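Side-chain contacts in periplasmic binding protein/LacI transcriptional regulator (Burkholderia graminis C4D1M, PDB 5HQJ), which binds D-arabinose and probably serves as the sugar-capturing solute-binding component of a bacterial ABC transporter: residues V198-V201 with E202-R206; N132-A135 with G136-A140; V92-P95 with K96-E99. All blocks are in the same frame, centred on the assembly; numbering follows the deposited sequence.

Contact 1: V198-V201 with E202-R206; sequences VSVV and ETTLR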
loop_
_atom_site.group_PDB
_atom_site.type_symbol
_atom_site.label_atom_id
_atom_site.label_comp_id
_atom_site.label_asym_id
_atom_site.label_seq_id
_atom_site.Cartn_x
_atom_site.Cartn_y
_atom_site.Cartn_z
ATOM N N VAL A 198 -2.230 16.325 -7.625
ATOM C CA VAL A 198 -1.808 17.339 -8.594
ATOM C C VAL A 198 -1.637 18.708 -7.918
ATOM O O VAL A 198 -0.580 19.325 -8.028
ATOM C CB VAL A 198 -2.817 17.411 -9.751
ATOM C CG1 VAL A 198 -2.538 18.568 -10.632
ATOM C CG2 VAL A 198 -2.765 16.121 -10.541
ATOM N N SER A 199 -2.645 19.141 -7.147
ATOM C CA SER A 199 -2.571 20.428 -6.439
ATOM C C SER A 199 -1.356 20.498 -5.540
ATOM O O SER A 199 -0.550 21.458 -5.537
ATOM C CB SER A 199 -3.828 20.653 -5.589
ATOM O OG SER A 199 -5.000 20.420 -6.347
ATOM N N VAL A 200 -1.148 19.433 -4.758
ATOM C CA VAL A 200 -0.004 19.374 -3.867
ATOM C C VAL A 200 1.302 19.428 -4.617
ATOM O O VAL A 200 2.167 20.220 -4.288
ATOM C CB VAL A 200 -0.067 18.096 -2.990
ATOM C CG1 VAL A 200 1.225 17.935 -2.152
ATOM C CG2 VAL A 200 -1.316 18.152 -2.097
ATOM N N VAL A 201 1.438 18.614 -5.660
ATOM C CA VAL A 201 2.673 18.622 -6.417
ATOM C C VAL A 201 2.915 19.984 -7.080
ATOM O O VAL A 201 4.048 20.473 -7.043
ATOM C CB VAL A 201 2.692 17.512 -7.479
ATOM C CG1 VAL A 201 3.856 17.697 -8.461
ATOM C CG2 VAL A 201 2.844 16.176 -6.789
ATOM N N GLU A 202 1.888 20.559 -7.714
ATOM C CA GLU A 202 2.028 21.906 -8.273
ATOM C C GLU A 202 2.577 22.924 -7.262
ATOM O O GLU A 202 3.443 23.693 -7.581
ATOM C CB GLU A 202 0.686 22.424 -8.803
ATOM C CG GLU A 202 0.202 21.728 -10.035
ATOM C CD GLU A 202 -1.202 22.142 -10.403
ATOM O OE1 GLU A 202 -1.901 22.713 -9.534
ATOM O OE2 GLU A 202 -1.604 21.885 -11.556
ATOM N N THR A 203 2.012 22.926 -6.044
ATOM C CA THR A 203 2.446 23.838 -4.997
ATOM C C THR A 203 3.895 23.585 -4.559
ATOM O O THR A 203 4.688 24.512 -4.379
ATOM C CB THR A 203 1.482 23.730 -3.807
ATOM O OG1 THR A 203 0.184 24.178 -4.224
ATOM C CG2 THR A 203 1.942 24.581 -2.656
ATOM N N THR A 204 4.258 22.315 -4.444
ATOM C CA THR A 204 5.627 21.972 -4.100
ATOM C C THR A 204 6.668 22.511 -5.064
ATOM O O THR A 204 7.707 23.060 -4.657
ATOM C CB THR A 204 5.810 20.433 -4.038
ATOM O OG1 THR A 204 4.806 19.861 -3.202
ATOM C CG2 THR A 204 7.214 20.068 -3.531
ATOM N N LEU A 205 6.408 22.343 -6.367
ATOM C CA LEU A 205 7.371 22.725 -7.367
ATOM C C LEU A 205 7.493 24.244 -7.440
ATOM O O LEU A 205 8.569 24.751 -7.708
ATOM C CB LEU A 205 6.982 22.152 -8.737
ATOM C CG LEU A 205 6.888 20.620 -8.828
ATOM C CD1 LEU A 205 6.504 20.221 -10.261
ATOM C CD2 LEU A 205 8.137 19.961 -8.393
ATOM N N ARG A 206 6.393 24.950 -7.183
ATOM C CA ARG A 206 6.440 26.403 -7.196
ATOM C C ARG A 206 7.231 26.951 -6.021
ATOM O O ARG A 206 8.008 27.896 -6.165
ATOM C CB ARG A 206 5.027 26.985 -7.187
ATOM C CG ARG A 206 4.257 26.737 -8.471
ATOM C CD ARG A 206 2.862 27.346 -8.434
ATOM N NE ARG A 206 2.087 26.980 -9.626
ATOM C CZ ARG A 206 0.904 26.373 -9.621
ATOM N NH1 ARG A 206 0.285 26.061 -8.487
ATOM N NH2 ARG A 206 0.320 26.095 -10.774
HETATM O O HOH W 1 -4.696 22.116 -9.169
HETATM O O HOH W 2 -1.947 24.292 -6.708
#
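Four backbone bonds of the i to i+4 kind join Val198-Val201 to the next turn, Glu202-Arg206. The bond from Glu202 N to Val198 O is the shortest and straightest, at 2.8 Å and 175°; Thr203, Thr204 and Leu205 donate likewise to Ser199, Val200 and Val201.

Among the polar side chains, Thr204 carries OG1 beside its own backbone N (chi1 -51°), which brings the hydroxyl back to 2.9 Å from Val200 O. The same hydroxyl is hydrogen-bonded to Glu186 OE2. The Glu202 carboxylate works through water: one water donates to Glu202 OE1 at 2.9 Å and weakly to Ser199 OG, whose stronger partner is Ala195 O. A second water donates to Glu202 OE1, weakly to Ser199 O, and accepts a weak bond from Arg206 NH1 in the guanidinium plane; Arg206 NH2 forms a salt bridge with Glu233. A Val198 methyl flanks the carboxylate, CG1 3.6 Å from Glu202 OE2.

The apolar contact pairs Val201 and Leu205, which run side by side in the same direction, CG1 to CD1 4.1 Å, and both touch Val228 of helix 221-229.

This is the pattern of an amphipathic surface helix in a periplasmic binding protein domain: Val201 and Leu205 face the domain, while Ser199, Glu202 and Arg206 with their waters make the outer side.

Contact 2: N132-A135 with G136-A140; sequences NEQA and GATMA
Asn132-Ala135 and Gly136-Ala140 are consecutive turns at the start of helix 132-146, joined by four i to i+4 backbone bonds. Ala137 N to Glu133 O has the straightest N-H of these, at 170°. Gly136 N meets Asn132 O at 3.1 Å.

The side-chain contact centres on Gln134 and Thr138, which approach at a slant. Gln134 leaves the helix with CG opposite its backbone N and then bends at chi2 (58°), a turn that swings the amide forward along the helix toward Thr138. Gln134 OE1 thereby comes within 3.3 Å of Thr138 OG1 and 3.8 Å of Ala137 CB. Thr138 OG1 also lies 3.1 Å from Gln134 O, so its single proton has two acceptors within reach. Ala135 and Met139, a selenomethionine, both pack on Met265 and Phe246, and Phe246 lines the sugar pocket.

At the first turn, Asn132 OD1 accepts from NE of the pocket residue Arg168, and the Asn132 side chain lies about 5 Å from the bound arabinopyranose. It is thus a second-shell group at the N-terminal end of a helix bordering the interdomain sugar cleft of a periplasmic binding protein.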
loop_
_atom_site.group_PDB
_atom_site.type_symbol
_atom_site.label_atom_id
_atom_site.label_comp_id
_atom_site.label_asym_id
_atom_site.label_seq_id
_atom_site.Cartn_x
_atom_site.Cartn_y
_atom_site.Cartn_z
ATOM N N ASN A 132 7.190 -2.075 5.538
ATOM C CA ASN A 132 7.014 -0.745 4.967
ATOM C C ASN A 132 8.079 0.219 5.419
ATOM O O ASN A 132 8.547 1.027 4.622
ATOM C CB ASN A 132 5.624 -0.254 5.281
ATOM C CG ASN A 132 4.594 -0.927 4.422
ATOM O OD1 ASN A 132 4.498 -0.659 3.219
ATOM N ND2 ASN A 132 3.818 -1.820 5.020
ATOM N N GLU A 133 8.556 0.093 6.649
ATOM C CA GLU A 133 9.669 0.953 7.040
ATOM C C GLU A 133 10.895 0.583 6.195
ATOM O O GLU A 133 11.586 1.468 5.696
ATOM C CB GLU A 133 9.981 0.866 8.539
ATOM C CG GLU A 133 11.055 1.869 8.950
ATOM C CD GLU A 133 11.142 2.093 10.448
ATOM O OE1 GLU A 133 10.158 1.807 11.162
ATOM O OE2 GLU A 133 12.201 2.568 10.910
ATOM N N GLN A 134 11.171 -0.711 5.980
ATOM C CA GLN A 134 12.322 -1.087 5.165
ATOM C C GLN A 134 12.164 -0.591 3.722
ATOM O O GLN A 134 13.138 -0.209 3.075
ATOM C CB GLN A 134 12.560 -2.630 5.167
ATOM C CG GLN A 134 13.725 -3.082 4.292
ATOM C CD GLN A 134 15.044 -2.442 4.690
ATOM O OE1 GLN A 134 15.667 -1.727 3.902
ATOM N NE2 GLN A 134 15.482 -2.706 5.912
ATOM N N ALA A 135 10.946 -0.613 3.195
ATOM C CA ALA A 135 10.774 -0.077 1.852
ATOM C C ALA A 135 11.159 1.425 1.808
ATOM O O ALA A 135 11.749 1.906 0.845
ATOM C CB ALA A 135 9.351 -0.266 1.386
ATOM N N GLY A 136 10.766 2.190 2.838
ATOM C CA GLY A 136 11.184 3.608 2.931
ATOM C C GLY A 136 12.674 3.783 3.002
ATOM O O GLY A 136 13.278 4.620 2.320
ATOM N N ALA A 137 13.286 2.974 3.857
ATOM C CA ALA A 137 14.722 2.965 3.944
ATOM C C ALA A 137 15.404 2.715 2.589
ATOM O O ALA A 137 16.342 3.385 2.238
ATOM C CB ALA A 137 15.156 1.891 4.989
ATOM N N THR A 138 14.917 1.753 1.822
ATOM C CA THR A 138 15.450 1.481 0.507
ATOM C C THR A 138 15.287 2.652 -0.462
ATOM O O THR A 138 16.178 2.964 -1.210
ATOM C CB THR A 138 14.778 0.231 -0.068
ATOM O OG1 THR A 138 15.120 -0.888 0.751
ATOM C CG2 THR A 138 15.202 -0.066 -1.497
HETATM N N MSE A 139 14.133 3.290 -0.455
HETATM C CA MSE A 139 13.928 4.494 -1.248
HETATM C C MSE A 139 14.917 5.584 -0.897
HETATM O O MSE A 139 15.466 6.266 -1.769
HETATM C CB MSE A 139 12.507 4.994 -1.030
HETATM C CG MSE A 139 11.446 4.134 -1.663
HETATM SE SE MSE A 139 9.699 5.035 -1.395
HETATM C CE MSE A 139 9.379 5.865 -3.120
ATOM N N ALA A 140 15.169 5.748 0.390
ATOM C CA ALA A 140 16.120 6.749 0.826
ATOM C C ALA A 140 17.533 6.481 0.293
ATOM O O ALA A 140 18.236 7.420 -0.107
ATOM C CB ALA A 140 16.132 6.849 2.355
#

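Contact 3: V92-P95 with K96-E99; sequences VNEP and KSVE
Glu94 and Ser97 meet in a local contact, in the loop that leads from strand 87-90 to helix 99-106, where the Glu94 carboxylate accepts both the backbone N-H and the hydroxyl of Ser97. One carboxylate oxygen does most of the work. Glu94 OE2 accepts from Ser97 OG at 2.6 Å through its anti lone pair, and from Ser97 N at 2.8 Å on the syn side, that donor lying 19° out of the carboxylate plane. Two donors from one residue thus grip the same oxygen and limit rotation of the carboxylate. The bend of the Glu94 chain at chi2 (-71°) folds the carboxylate forward over the turn instead of letting it extend away.

The other oxygen faces Lys96. Glu94 OE1 accepts a weak bond from Lys96 N at 3.4 Å and lies 3.9 Å from Lys96 NZ, a long salt bridge. The two side chains cross at about a right angle, whereas Lys96 runs alongside the ring of Pro95, with NZ 3.7 Å from Pro95 CG.

Separately, Val92 and Val98, both buried, reach toward each other tip to tip, CG1 to CG1 3.7 Å, and both touch Ser119. Val98 CG1 also sits 3.5 Å from Pro95 O, a carbonyl that accepts a hydrogen bond from Ser119 OG.

Neighbouring Asn93 donates through ND2 to the backbone O of Lys36, a residue of the sugar pocket. The whole is one of the strand-to-helix connections of the parallel alpha/beta domain, tied across by Glu94, which binds a serine three residues on.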
loop_
_atom_site.group_PDB
_atom_site.type_symbol
_atom_site.label_atom_id
_atom_site.label_comp_id
_atom_site.label_asym_id
_atom_site.label_seq_id
_atom_site.Cartn_x
_atom_site.Cartn_y
_atom_site.Cartn_z
ATOM N N VAL A 92 -6.301 -2.227 6.609
ATOM C CA VAL A 92 -6.882 -1.234 7.533
ATOM C C VAL A 92 -6.483 0.210 7.238
ATOM O O VAL A 92 -5.311 0.541 7.123
ATOM C CB VAL A 92 -6.466 -1.563 8.973
ATOM C CG1 VAL A 92 -7.123 -0.634 9.948
ATOM C CG2 VAL A 92 -6.837 -2.994 9.289
ATOM N N ASN A 93 -7.482 1.083 7.140
ATOM C CA ASN A 93 -7.197 2.485 6.880
ATOM C C ASN A 93 -6.605 3.194 8.094
ATOM O O ASN A 93 -5.649 3.957 7.967
ATOM C CB ASN A 93 -8.458 3.206 6.416
ATOM C CG ASN A 93 -8.641 3.151 4.894
ATOM O OD1 ASN A 93 -7.764 3.572 4.121
ATOM N ND2 ASN A 93 -9.765 2.660 4.479
ATOM N N GLU A 94 -7.163 2.901 9.257
ATOM C CA GLU A 94 -6.699 3.482 10.518
ATOM C C GLU A 94 -6.824 2.424 11.645
ATOM O O GLU A 94 -7.917 1.934 11.923
ATOM C CB GLU A 94 -7.497 4.757 10.819
ATOM C CG GLU A 94 -6.859 5.685 11.868
ATOM C CD GLU A 94 -6.937 5.093 13.247
ATOM O OE1 GLU A 94 -5.921 5.151 13.973
ATOM O OE2 GLU A 94 -8.015 4.552 13.581
ATOM N N PRO A 95 -5.689 2.060 12.278
ATOM C CA PRO A 95 -5.599 0.830 13.077
ATOM C C PRO A 95 -6.433 0.832 14.350
ATOM O O PRO A 95 -6.997 -0.205 14.704
ATOM C CB PRO A 95 -4.101 0.739 13.426
ATOM C CG PRO A 95 -3.599 2.095 13.311
ATOM C CD PRO A 95 -4.401 2.770 12.240
ATOM N N LYS A 96 -6.510 1.973 15.032
ATOM C CA LYS A 96 -7.182 2.001 16.318
ATOM C C LYS A 96 -8.677 1.813 16.084
ATOM O O LYS A 96 -9.319 1.077 16.819
ATOM C CB LYS A 96 -6.897 3.308 17.094
ATOM C CG LYS A 96 -5.417 3.511 17.527
ATOM C CD LYS A 96 -4.586 4.151 16.399
ATOM C CE LYS A 96 -3.093 4.282 16.712
ATOM N NZ LYS A 96 -2.332 4.776 15.517
ATOM N N SER A 97 -9.213 2.441 15.033
ATOM C CA SER A 97 -10.643 2.415 14.763
ATOM C C SER A 97 -11.273 1.017 14.831
ATOM O O SER A 97 -12.413 0.837 15.246
ATOM C CB SER A 97 -10.911 3.004 13.367
ATOM O OG SER A 97 -10.557 4.373 13.305
ATOM N N VAL A 98 -10.525 0.027 14.380
ATOM C CA VAL A 98 -11.105 -1.267 14.068
ATOM C C VAL A 98 -10.742 -2.353 15.106
ATOM O O VAL A 98 -11.193 -3.499 15.014
ATOM C CB VAL A 98 -10.654 -1.671 12.643
ATOM C CG1 VAL A 98 -9.182 -2.072 12.625
ATOM C CG2 VAL A 98 -11.568 -2.722 12.071
ATOM N N GLU A 99 -9.962 -1.978 16.123
ATOM C CA GLU A 99 -9.488 -2.956 17.104
ATOM C C GLU A 99 -10.636 -3.677 17.812
ATOM O O GLU A 99 -10.583 -4.888 18.021
ATOM C CB GLU A 99 -8.596 -2.292 18.163
ATOM C CG GLU A 99 -7.372 -1.589 17.608
ATOM C CD GLU A 99 -6.458 -1.073 18.689
ATOM O OE1 GLU A 99 -6.804 -1.238 19.876
ATOM O OE2 GLU A 99 -5.407 -0.489 18.360
#

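Overall arrangement
The three contacts follow one another along the chain in the order 3, 2, 1 and are separate local clusters. Contact 3 follows strand 87-90 in one parallel sheet, whereas contacts 1 and 2 belong to helices that pack against the other sheet, so the arabinose cleft separates contact 3 from the other two. Contacts 2 and 3 are nearest, with closest atoms about 10 Å apart and centres 23 Å apart; contacts 1 and 3 lie farthest from each other, at 30 Å between centres. Asn132 of contact 2 comes within about 5 Å of the sugar and Val92 of contact 3 within about 9 Å, while contact 1 sits toward the periphery, 22 Å from the chain centre.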